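Local coordinates for Hen1 (Anabaena variabilis, PDB 3JWH), which probably uses S-adenosylmethionine to methylate the 2'-hydroxyl of the 3'-terminal nucleotide of RNA, at residues R64-A69 with L88-L93; Q40-K45 with Q70-R75; A30-D35 with F52-T57. All blocks are in the same frame, centred on the assembly; numbering follows the deposited sequence.

Contact 1: residues R64-A69 with L88-L93; sequences RSLEIA and LIQGAL. With SAH (S-adenosyl-L-homocysteine), chain C.
Leu66 drives its CD2 methyl into the backbone of the strand, where it sits 3.7 Å from Gln90 CA. The same methyl lies 3.8 Å from Ile89 O, and Gln90 CB touches it as well. A second tight spot is made the opposite way round: Leu88 reaches back to the helix and sets its CD2 3.7 Å from the carbonyl oxygen Leu66 O. The Leu66 side chain is buried, with Cys38 and Asp60 also against it.

The packing slackens one turn on, where Ala69 CB comes only to 4.4 Å from Leu88 CD2, and no hydrogen bond joins the two segments. Helix 63-73 and strand 86-90 belong to the Rossmann-like fold of class I methyltransferases: the helix is part of the crossover from strand 55-60 to its parallel neighbour 86-90, the edge strand on this side of the sheet. Helix and strand segments therefore run almost antiparallel, at 170°, with axes 9.2 Å apart. Gln90 marks the looser, partly exposed rim: beyond CB its chain leads away from 64-69 and lies against Tyr63 at the start of the helix.

Past the strand the chain becomes pocket wall. Leu93 N donates to adenine N1 of SAH at 2.7 Å, in a bond bent to 140°. With CG anti to its carbonyl carbon (chi1 -60°), the Leu93 side chain lies over one adenine face, CD1 3.8 Å from SAH N3.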
loop_
_atom_site.group_PDB
_atom_site.type_symbol
_atom_site.label_atom_id
_atom_site.label_comp_id
_atom_site.label_asym_id
_atom_site.label_seq_id
_atom_site.Cartn_x
_atom_site.Cartn_y
_atom_site.Cartn_z
ATOM N N ARG A 64 4.834 -18.443 2.827
ATOM C CA ARG A 64 3.596 -18.886 3.450
ATOM C C ARG A 64 2.446 -17.960 3.067
ATOM O O ARG A 64 1.386 -18.408 2.636
ATOM C CB ARG A 64 3.745 -18.911 4.972
ATOM C CG ARG A 64 2.576 -19.583 5.665
ATOM C CD ARG A 64 2.582 -21.073 5.400
ATOM N NE ARG A 64 1.238 -21.630 5.257
ATOM C CZ ARG A 64 0.600 -21.749 4.097
ATOM N NH1 ARG A 64 1.182 -21.346 2.972
ATOM N NH2 ARG A 64 -0.609 -22.298 4.055
ATOM N N SER A 65 2.673 -16.663 3.207
ATOM C CA SER A 65 1.654 -15.680 2.872
ATOM C C SER A 65 1.282 -15.679 1.400
ATOM O O SER A 65 0.107 -15.522 1.058
ATOM C CB SER A 65 2.120 -14.295 3.287
ATOM O OG SER A 65 2.111 -14.191 4.698
ATOM N N LEU A 66 2.269 -15.843 0.522
ATOM C CA LEU A 66 1.990 -15.859 -0.909
ATOM C C LEU A 66 1.191 -17.100 -1.299
ATOM O O LEU A 66 0.348 -17.029 -2.180
ATOM C CB LEU A 66 3.287 -15.804 -1.731
ATOM C CG LEU A 66 3.890 -14.492 -2.271
ATOM C CD1 LEU A 66 3.164 -13.255 -1.788
ATOM C CD2 LEU A 66 5.336 -14.458 -1.880
ATOM N N GLU A 67 1.456 -18.239 -0.668
ATOM C CA GLU A 67 0.706 -19.453 -1.001
ATOM C C GLU A 67 -0.749 -19.249 -0.591
ATOM O O GLU A 67 -1.673 -19.611 -1.315
ATOM C CB GLU A 67 1.271 -20.685 -0.281
ATOM C CG GLU A 67 2.643 -21.161 -0.771
ATOM C CD GLU A 67 2.652 -21.615 -2.234
ATOM O OE1 GLU A 67 2.429 -20.768 -3.126
ATOM O OE2 GLU A 67 2.887 -22.820 -2.492
ATOM N N ILE A 68 -0.953 -18.665 0.581
ATOM C CA ILE A 68 -2.299 -18.409 1.053
ATOM C C ILE A 68 -2.993 -17.429 0.105
ATOM O O ILE A 68 -4.144 -17.641 -0.270
ATOM C CB ILE A 68 -2.264 -17.872 2.502
ATOM C CG1 ILE A 68 -1.759 -18.991 3.430
ATOM C CG2 ILE A 68 -3.639 -17.397 2.926
ATOM C CD1 ILE A 68 -1.528 -18.569 4.848
ATOM N N ALA A 69 -2.292 -16.372 -0.304
ATOM C CA ALA A 69 -2.871 -15.395 -1.227
ATOM C C ALA A 69 -3.397 -16.088 -2.487
ATOM O O ALA A 69 -4.531 -15.855 -2.913
ATOM C CB ALA A 69 -1.836 -14.357 -1.606
ATOM N N LEU A 88 2.136 -13.010 -8.797
ATOM C CA LEU A 88 2.616 -13.129 -7.421
ATOM C C LEU A 88 4.137 -13.297 -7.434
ATOM O O LEU A 88 4.667 -14.149 -8.136
ATOM C CB LEU A 88 1.962 -14.335 -6.751
ATOM C CG LEU A 88 0.866 -14.067 -5.715
ATOM C CD1 LEU A 88 -0.049 -12.958 -6.159
ATOM C CD2 LEU A 88 0.100 -15.332 -5.485
ATOM N N ILE A 89 4.829 -12.486 -6.649
ATOM C CA ILE A 89 6.283 -12.522 -6.611
ATOM C C ILE A 89 6.855 -12.573 -5.192
ATOM O O ILE A 89 6.467 -11.777 -4.330
ATOM C CB ILE A 89 6.863 -11.265 -7.282
ATOM C CG1 ILE A 89 6.517 -11.243 -8.765
ATOM C CG2 ILE A 89 8.363 -11.210 -7.064
ATOM C CD1 ILE A 89 6.811 -9.904 -9.415
ATOM N N GLN A 90 7.778 -13.509 -4.949
ATOM C CA GLN A 90 8.419 -13.579 -3.651
ATOM C C GLN A 90 9.647 -12.684 -3.763
ATOM O O GLN A 90 10.375 -12.729 -4.765
ATOM C CB GLN A 90 8.845 -15.011 -3.284
ATOM C CG GLN A 90 9.357 -15.157 -1.836
ATOM C CD GLN A 90 10.767 -14.601 -1.614
ATOM O OE1 GLN A 90 11.135 -14.237 -0.489
ATOM N NE2 GLN A 90 11.565 -14.551 -2.679
ATOM N N GLY A 91 9.857 -11.852 -2.751
ATOM C CA GLY A 91 11.003 -10.962 -2.757
ATOM C C GLY A 91 10.951 -9.966 -1.616
ATOM O O GLY A 91 9.876 -9.653 -1.115
ATOM N N ALA A 92 12.114 -9.487 -1.197
ATOM C CA ALA A 92 12.215 -8.501 -0.132
ATOM C C ALA A 92 11.965 -7.116 -0.725
ATOM O O ALA A 92 12.297 -6.858 -1.879
ATOM C CB ALA A 92 13.584 -8.564 0.492
ATOM N N LEU A 93 11.398 -6.219 0.072
ATOM C CA LEU A 93 11.068 -4.875 -0.405
ATOM C C LEU A 93 12.255 -3.942 -0.433
ATOM O O LEU A 93 12.202 -2.867 -1.029
ATOM C CB LEU A 93 9.976 -4.262 0.475
ATOM C CG LEU A 93 8.645 -5.019 0.529
ATOM C CD1 LEU A 93 7.715 -4.374 1.551
ATOM C CD2 LEU A 93 8.017 -5.030 -0.845
HETATM N N SAH C . -0.900 -5.568 3.281
HETATM C CA SAH C . -1.509 -6.790 3.830
HETATM C CB SAH C . -0.994 -7.018 5.252
HETATM C CG SAH C . 0.532 -7.110 5.258
HETATM S SD SAH C . 1.265 -7.319 6.923
HETATM C C SAH C . -3.030 -6.629 3.876
HETATM O O SAH C . -3.515 -6.215 4.950
HETATM O OXT SAH C . -3.668 -6.926 2.841
HETATM C "C5'" SAH C . 2.998 -6.951 6.469
HETATM C "C4'" SAH C . 3.410 -7.703 5.201
HETATM O "O4'" SAH C . 4.671 -7.182 4.747
HETATM C "C3'" SAH C . 3.618 -9.189 5.508
HETATM O "O3'" SAH C . 3.196 -9.980 4.394
HETATM C "C2'" SAH C . 5.137 -9.255 5.666
HETATM O "O2'" SAH C . 5.584 -10.579 5.358
HETATM C "C1'" SAH C . 5.530 -8.311 4.531
HETATM N N9 SAH C . 6.938 -7.871 4.635
HETATM C C8 SAH C . 7.536 -7.430 5.739
HETATM N N7 SAH C . 8.791 -7.088 5.460
HETATM C C5 SAH C . 8.998 -7.314 4.166
HETATM C C6 SAH C . 10.083 -7.160 3.319
HETATM N N6 SAH C . 11.242 -6.696 3.784
HETATM N N1 SAH C . 9.955 -7.495 2.033
HETATM C C2 SAH C . 8.809 -7.970 1.562
HETATM N N3 SAH C . 7.757 -8.132 2.340
HETATM C C4 SAH C . 7.814 -7.815 3.639
#

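Contact 2: residues Q40-K45 with Q70-R75; sequences QGNLLK and QERLDR. With SAH (S-adenosyl-L-homocysteine), chain C.
The two backbones come nearest at Lys45 and Leu73, whose CA atoms are 5.7 Å apart, as the start of helix 42-49 meets the later part of helix 63-73. Residues 40-42 finish the glycine-rich loop that follows the first strand in class I methyltransferases. Gly41, the N-cap residue, has a left-handed conformation; a CB there would be jammed against the preceding carbonyl oxygen, which calls for glycine, and would point toward Arg72.

Arg72 comes up to this turn. Its NH1 donates to Gln40 O at 2.9 Å, a bent bond (141°) that reaches the oxygen from above the carbonyl plane. Setting CG between the backbone N and the carbonyl carbon (chi1 39°) sends the chain toward the loop, and a bend at chi3 turns the guanidinium into place. Asn42 OD1 lies over one guanidinium face, 3.0 Å from Arg72 NH2 but badly angled for a hydrogen bond, the amide standing 87° to the guanidinium. Over the opposite face lies CD of the extended Lys45 chain, 3.6 Å from Arg72 NH2. Packed on both faces, the guanidinium is probably limited in its turning, although Lys45 NZ, a like charge, is 4.7 Å from Arg72 NH2.

Leu73 supplies the apolar part, pressing CD2 to 3.4 Å from Lys45 CA and meeting Leu44 CB with CD1. On the other side of Asn42 is the cofactor product: Asn42 CB lies 3.6 Å from the carboxylate oxygen OXT of SAH.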
loop_
_atom_site.group_PDB
_atom_site.type_symbol
_atom_site.label_atom_id
_atom_site.label_comp_id
_atom_site.label_asym_id
_atom_site.label_seq_id
_atom_site.Cartn_x
_atom_site.Cartn_y
_atom_site.Cartn_z
ATOM N N GLN A 40 -1.595 -11.853 2.639
ATOM C CA GLN A 40 -2.545 -12.855 2.163
ATOM C C GLN A 40 -3.352 -12.461 0.931
ATOM O O GLN A 40 -4.171 -13.245 0.461
ATOM C CB GLN A 40 -3.515 -13.236 3.279
ATOM C CG GLN A 40 -2.849 -13.507 4.609
ATOM C CD GLN A 40 -3.756 -14.260 5.565
ATOM O OE1 GLN A 40 -4.954 -13.970 5.666
ATOM N NE2 GLN A 40 -3.186 -15.227 6.276
ATOM N N GLY A 41 -3.147 -11.250 0.424
ATOM C CA GLY A 41 -3.851 -10.829 -0.774
ATOM C C GLY A 41 -5.229 -10.220 -0.603
ATOM O O GLY A 41 -6.051 -10.285 -1.515
ATOM N N ASN A 42 -5.491 -9.621 0.551
ATOM C CA ASN A 42 -6.798 -9.013 0.784
ATOM C C ASN A 42 -7.074 -7.957 -0.272
ATOM O O ASN A 42 -8.097 -8.004 -0.950
ATOM C CB ASN A 42 -6.870 -8.419 2.186
ATOM C CG ASN A 42 -6.898 -9.487 3.258
ATOM O OD1 ASN A 42 -7.429 -10.585 3.037
ATOM N ND2 ASN A 42 -6.344 -9.177 4.435
ATOM N N LEU A 43 -6.144 -7.019 -0.438
ATOM C CA LEU A 43 -6.321 -5.998 -1.453
ATOM C C LEU A 43 -6.215 -6.610 -2.857
ATOM O O LEU A 43 -6.925 -6.191 -3.776
ATOM C CB LEU A 43 -5.287 -4.887 -1.280
ATOM C CG LEU A 43 -5.256 -3.887 -2.436
ATOM C CD1 LEU A 43 -6.584 -3.138 -2.521
ATOM C CD2 LEU A 43 -4.110 -2.919 -2.239
ATOM N N LEU A 44 -5.335 -7.602 -3.031
ATOM C CA LEU A 44 -5.186 -8.239 -4.352
ATOM C C LEU A 44 -6.511 -8.888 -4.801
ATOM O O LEU A 44 -6.845 -8.861 -5.983
ATOM C CB LEU A 44 -4.074 -9.308 -4.340
ATOM C CG LEU A 44 -2.616 -8.943 -4.009
ATOM C CD1 LEU A 44 -1.786 -10.205 -4.144
ATOM C CD2 LEU A 44 -2.066 -7.843 -4.927
ATOM N N LYS A 45 -7.260 -9.470 -3.867
ATOM C CA LYS A 45 -8.542 -10.101 -4.202
ATOM C C LYS A 45 -9.526 -9.074 -4.755
ATOM O O LYS A 45 -10.187 -9.310 -5.768
ATOM C CB LYS A 45 -9.138 -10.778 -2.965
ATOM C CG LYS A 45 -10.449 -11.502 -3.229
ATOM C CD LYS A 45 -10.805 -12.460 -2.101
ATOM C CE LYS A 45 -11.852 -13.470 -2.559
ATOM N NZ LYS A 45 -12.139 -14.511 -1.521
ATOM N N GLN A 70 -2.559 -16.933 -3.083
ATOM C CA GLN A 70 -2.918 -17.663 -4.292
ATOM C C GLN A 70 -4.151 -18.525 -4.011
ATOM O O GLN A 70 -5.040 -18.664 -4.848
ATOM C CB GLN A 70 -1.735 -18.542 -4.728
ATOM C CG GLN A 70 -1.870 -19.190 -6.092
ATOM C CD GLN A 70 -2.202 -18.182 -7.173
ATOM O OE1 GLN A 70 -3.357 -17.779 -7.319
ATOM N NE2 GLN A 70 -1.192 -17.755 -7.927
ATOM N N GLU A 71 -4.203 -19.081 -2.809
ATOM C CA GLU A 71 -5.302 -19.938 -2.393
ATOM C C GLU A 71 -6.654 -19.230 -2.408
ATOM O O GLU A 71 -7.583 -19.685 -3.072
ATOM C CB GLU A 71 -5.011 -20.492 -1.003
ATOM C CG GLU A 71 -5.959 -21.579 -0.539
ATOM C CD GLU A 71 -5.429 -22.289 0.696
ATOM O OE1 GLU A 71 -5.079 -21.593 1.680
ATOM O OE2 GLU A 71 -5.361 -23.540 0.687
ATOM N N ARG A 72 -6.782 -18.121 -1.690
ATOM C CA ARG A 72 -8.064 -17.432 -1.687
ATOM C C ARG A 72 -8.355 -16.728 -3.011
ATOM O O ARG A 72 -9.519 -16.604 -3.413
ATOM C CB ARG A 72 -8.173 -16.469 -0.501
ATOM C CG ARG A 72 -6.930 -15.711 -0.133
ATOM C CD ARG A 72 -7.079 -15.130 1.273
ATOM N NE ARG A 72 -8.138 -14.125 1.364
ATOM C CZ ARG A 72 -8.066 -12.899 0.848
ATOM N NH1 ARG A 72 -6.982 -12.506 0.196
ATOM N NH2 ARG A 72 -9.084 -12.059 0.988
ATOM N N LEU A 73 -7.309 -16.291 -3.704
ATOM C CA LEU A 73 -7.515 -15.632 -4.982
ATOM C C LEU A 73 -8.145 -16.634 -5.924
ATOM O O LEU A 73 -8.841 -16.259 -6.864
ATOM C CB LEU A 73 -6.198 -15.113 -5.569
ATOM C CG LEU A 73 -5.689 -13.764 -5.028
ATOM C CD1 LEU A 73 -4.284 -13.466 -5.540
ATOM C CD2 LEU A 73 -6.632 -12.661 -5.443
ATOM N N ASP A 74 -7.916 -17.916 -5.661
ATOM C CA ASP A 74 -8.473 -18.957 -6.510
ATOM C C ASP A 74 -9.919 -19.268 -6.193
ATOM O O ASP A 74 -10.554 -20.032 -6.897
ATOM C CB ASP A 74 -7.639 -20.234 -6.420
ATOM C CG ASP A 74 -6.408 -20.177 -7.292
ATOM O OD1 ASP A 74 -6.527 -19.684 -8.423
ATOM O OD2 ASP A 74 -5.333 -20.624 -6.857
ATOM N N ARG A 75 -10.439 -18.686 -5.120
ATOM C CA ARG A 75 -11.829 -18.902 -4.759
ATOM C C ARG A 75 -12.702 -18.008 -5.642
ATOM O O ARG A 75 -13.931 -18.069 -5.588
ATOM C CB ARG A 75 -12.042 -18.588 -3.277
ATOM C CG ARG A 75 -11.272 -19.531 -2.342
ATOM C CD ARG A 75 -11.313 -19.050 -0.899
ATOM N NE ARG A 75 -10.519 -19.892 -0.005
ATOM C CZ ARG A 75 -10.247 -19.581 1.262
ATOM N NH1 ARG A 75 -10.703 -18.445 1.779
ATOM N NH2 ARG A 75 -9.519 -20.401 2.011
HETATM N N SAH C . -0.900 -5.568 3.281
HETATM C CA SAH C . -1.509 -6.790 3.830
HETATM C CB SAH C . -0.994 -7.018 5.252
HETATM C CG SAH C . 0.532 -7.110 5.258
HETATM S SD SAH C . 1.265 -7.319 6.923
HETATM C C SAH C . -3.030 -6.629 3.876
HETATM O O SAH C . -3.515 -6.215 4.950
HETATM O OXT SAH C . -3.668 -6.926 2.841
HETATM C "C5'" SAH C . 2.998 -6.951 6.469
HETATM C "C4'" SAH C . 3.410 -7.703 5.201
HETATM O "O4'" SAH C . 4.671 -7.182 4.747
HETATM C "C3'" SAH C . 3.618 -9.189 5.508
HETATM O "O3'" SAH C . 3.196 -9.980 4.394
HETATM C "C2'" SAH C . 5.137 -9.255 5.666
HETATM O "O2'" SAH C . 5.584 -10.579 5.358
HETATM C "C1'" SAH C . 5.530 -8.311 4.531
HETATM N N9 SAH C . 6.938 -7.871 4.635
HETATM C C8 SAH C . 7.536 -7.430 5.739
HETATM N N7 SAH C . 8.791 -7.088 5.460
HETATM C C5 SAH C . 8.998 -7.314 4.166
HETATM C C6 SAH C . 10.083 -7.160 3.319
HETATM N N6 SAH C . 11.242 -6.696 3.784
HETATM N N1 SAH C . 9.955 -7.495 2.033
HETATM C C2 SAH C . 8.809 -7.970 1.562
HETATM N N3 SAH C . 7.757 -8.132 2.340
HETATM C C4 SAH C . 7.814 -7.815 3.639
#

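Contact 3: residues A30-D35 with F52-T57; sequences ARRVID and FFEQIT
Val33 N donates to Gln55 O at 2.8 Å, and Val33 O in turn accepts from Thr57 N at 2.9 Å. Asp35 N then bonds to Thr57 O at 2.6 Å, completing a parallel ladder between strands 32-36 and 55-60, whose segments run within 10° of each other. Ahead of the regular pairing, Arg31 O takes Glu54 N at 2.9 Å and, weakly, Gln55 N.

The charged contacts gather at Glu54, whose carboxylate is shared by two arginines. Its OE2 meets Arg31 NH1 at 3.3 Å and its OE1 meets Arg32 NH2 at 3.1 Å; both are salt bridges with weak hydrogen-bond geometry, and a water accepts from Arg32 NE and gives a weak bond to OE1. A bend at chi2 (-90°) folds Arg32 across the neighbouring strand, where NH1 donates at 3.3 Å to Gln55 OE1, the amide standing 84° to the guanidinium. A leucine in place of Arg32 would probably leave Glu54 with Arg31 as its one positive mate here and set the Gln55 amide freer to turn.

Aromatic contacts cover the end before the strands, at residues 31 and 52-53. Arg31 CD makes a CH-pi contact over the face of Phe52, 3.6 Å from the ring centroid, and Phe52 places CD2 over the centre of the Phe53 ring. Phe53 CD1 also touches Val33 CG2.

Ile56, on the Val33 face of the sheet, packs against helix 42-49, as does Phe53 just before the strand; Val33 and Phe53 also meet Leu25 of helix 13-27. On the other face, Ile34 and Thr57 lie side by side, Thr57 OG1 bonded to Tyr103 OH. Strand 105-109 flanks strand 32-36, and its Thr107 OG1 binds Asp35 OD1.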
loop_
_atom_site.group_PDB
_atom_site.type_symbol
_atom_site.label_atom_id
_atom_site.label_comp_id
_atom_site.label_asym_id
_atom_site.label_seq_id
_atom_site.Cartn_x
_atom_site.Cartn_y
_atom_site.Cartn_z
ATOM N N ALA A 30 -5.136 4.855 -11.763
ATOM C CA ALA A 30 -4.025 3.914 -11.667
ATOM C C ALA A 30 -4.542 2.527 -12.009
ATOM O O ALA A 30 -5.093 1.839 -11.165
ATOM C CB ALA A 30 -3.451 3.935 -10.251
ATOM N N ARG A 31 -4.364 2.112 -13.254
ATOM C CA ARG A 31 -4.856 0.808 -13.692
ATOM C C ARG A 31 -3.902 -0.352 -13.404
ATOM O O ARG A 31 -4.343 -1.472 -13.135
ATOM C CB ARG A 31 -5.146 0.847 -15.194
ATOM C CG ARG A 31 -6.103 1.946 -15.635
ATOM C CD ARG A 31 -7.482 1.701 -15.049
ATOM N NE ARG A 31 -8.450 2.712 -15.454
ATOM C CZ ARG A 31 -8.827 2.933 -16.709
ATOM N NH1 ARG A 31 -8.316 2.209 -17.696
ATOM N NH2 ARG A 31 -9.716 3.883 -16.976
ATOM N N ARG A 32 -2.600 -0.076 -13.480
ATOM C CA ARG A 32 -1.562 -1.080 -13.273
ATOM C C ARG A 32 -1.027 -0.910 -11.867
ATOM O O ARG A 32 -0.324 0.048 -11.588
ATOM C CB ARG A 32 -0.436 -0.867 -14.280
ATOM C CG ARG A 32 -0.887 -0.812 -15.729
ATOM C CD ARG A 32 -0.886 -2.187 -16.357
ATOM N NE ARG A 32 -1.572 -2.218 -17.648
ATOM C CZ ARG A 32 -1.673 -3.303 -18.407
ATOM N NH1 ARG A 32 -1.135 -4.448 -18.007
ATOM N NH2 ARG A 32 -2.342 -3.252 -19.547
ATOM N N VAL A 33 -1.326 -1.856 -10.988
ATOM C CA VAL A 33 -0.898 -1.724 -9.610
ATOM C C VAL A 33 -0.037 -2.830 -9.038
ATOM O O VAL A 33 -0.264 -4.008 -9.280
ATOM C CB VAL A 33 -2.129 -1.590 -8.660
ATOM C CG1 VAL A 33 -1.660 -1.289 -7.218
ATOM C CG2 VAL A 33 -3.095 -0.513 -9.189
ATOM N N ILE A 34 0.935 -2.428 -8.233
ATOM C CA ILE A 34 1.780 -3.381 -7.576
ATOM C C ILE A 34 1.656 -3.192 -6.068
ATOM O O ILE A 34 1.914 -2.127 -5.546
ATOM C CB ILE A 34 3.262 -3.254 -8.033
ATOM C CG1 ILE A 34 4.111 -4.281 -7.292
ATOM C CG2 ILE A 34 3.797 -1.865 -7.753
ATOM C CD1 ILE A 34 5.543 -4.443 -7.868
ATOM N N ASP A 35 1.267 -4.254 -5.373
ATOM C CA ASP A 35 1.100 -4.217 -3.927
ATOM C C ASP A 35 2.323 -4.776 -3.187
ATOM O O ASP A 35 2.543 -5.990 -3.159
ATOM C CB ASP A 35 -0.153 -5.001 -3.563
ATOM C CG ASP A 35 -0.538 -4.842 -2.113
ATOM O OD1 ASP A 35 -0.347 -3.735 -1.560
ATOM O OD2 ASP A 35 -1.052 -5.823 -1.533
ATOM N N PHE A 52 -11.612 -2.772 -13.589
ATOM C CA PHE A 52 -11.079 -1.426 -13.812
ATOM C C PHE A 52 -9.556 -1.516 -13.910
ATOM O O PHE A 52 -8.916 -0.825 -14.701
ATOM C CB PHE A 52 -11.454 -0.519 -12.634
ATOM C CG PHE A 52 -10.695 0.781 -12.598
ATOM C CD1 PHE A 52 -11.126 1.880 -13.336
ATOM C CD2 PHE A 52 -9.555 0.910 -11.813
ATOM C CE1 PHE A 52 -10.435 3.094 -13.288
ATOM C CE2 PHE A 52 -8.854 2.116 -11.756
ATOM C CZ PHE A 52 -9.298 3.212 -12.496
ATOM N N PHE A 53 -8.998 -2.384 -13.078
ATOM C CA PHE A 53 -7.569 -2.627 -12.985
ATOM C C PHE A 53 -7.097 -3.529 -14.116
ATOM O O PHE A 53 -7.697 -4.567 -14.384
ATOM C CB PHE A 53 -7.295 -3.221 -11.608
ATOM C CG PHE A 53 -7.666 -2.290 -10.494
ATOM C CD1 PHE A 53 -6.910 -1.143 -10.260
ATOM C CD2 PHE A 53 -8.835 -2.487 -9.763
ATOM C CE1 PHE A 53 -7.315 -0.203 -9.323
ATOM C CE2 PHE A 53 -9.255 -1.556 -8.823
ATOM C CZ PHE A 53 -8.496 -0.409 -8.601
ATOM N N GLU A 54 -6.033 -3.104 -14.789
ATOM C CA GLU A 54 -5.490 -3.826 -15.938
ATOM C C GLU A 54 -4.314 -4.737 -15.611
ATOM O O GLU A 54 -3.886 -5.549 -16.432
ATOM C CB GLU A 54 -5.105 -2.828 -17.035
ATOM C CG GLU A 54 -6.308 -2.262 -17.793
ATOM C CD GLU A 54 -5.920 -1.295 -18.902
ATOM O OE1 GLU A 54 -4.870 -1.503 -19.566
ATOM O OE2 GLU A 54 -6.682 -0.329 -19.128
ATOM N N GLN A 55 -3.795 -4.604 -14.403
ATOM C CA GLN A 55 -2.699 -5.442 -13.964
ATOM C C GLN A 55 -2.557 -5.342 -12.462
ATOM O O GLN A 55 -2.518 -4.248 -11.906
ATOM C CB GLN A 55 -1.396 -5.044 -14.643
ATOM C CG GLN A 55 -0.209 -5.865 -14.183
ATOM C CD GLN A 55 1.031 -5.598 -15.028
ATOM O OE1 GLN A 55 1.142 -4.555 -15.671
ATOM N NE2 GLN A 55 1.967 -6.533 -15.015
ATOM N N ILE A 56 -2.515 -6.503 -11.823
ATOM C CA ILE A 56 -2.386 -6.609 -10.383
ATOM C C ILE A 56 -1.159 -7.457 -10.035
ATOM O O ILE A 56 -1.089 -8.619 -10.406
ATOM C CB ILE A 56 -3.633 -7.306 -9.746
ATOM C CG1 ILE A 56 -4.904 -6.491 -9.972
ATOM C CG2 ILE A 56 -3.419 -7.512 -8.288
ATOM C CD1 ILE A 56 -5.485 -6.620 -11.329
ATOM N N THR A 57 -0.187 -6.880 -9.338
ATOM C CA THR A 57 0.971 -7.649 -8.926
ATOM C C THR A 57 1.162 -7.507 -7.429
ATOM O O THR A 57 1.182 -6.399 -6.924
ATOM C CB THR A 57 2.264 -7.179 -9.611
ATOM O OG1 THR A 57 2.192 -7.457 -11.010
ATOM C CG2 THR A 57 3.458 -7.906 -9.021
HETATM O O HOH W 1 -2.336 0.489 -18.412
#

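How the contacts relate
Contacts 1 and 2 divide helix 63-73 between them, with centres 11 Å apart, and both touch SAH: contact 1 at the adenine, contact 2 near the carboxylate. They also meet directly, Ala69 CB lying 3.3 Å from Gln40 O. Contact 3 lies in the sheet whose edge strand carries contact 1, its centre about 14 Å from that of contact 2 and 17 Å from that of contact 1. Leu44 ties it to contact 2, with CD2 3.6 Å from Ile56 CG2, while Ile89 CD1 touches Thr57 CG2 from contact 1. Strand 32-36 leads out of contact 3 into the glycine-rich loop, whose Gly37 O is also hydrogen-bonded to SAH; strand 55-60 leads to Asp60, which is hydrogen-bonded to SAH.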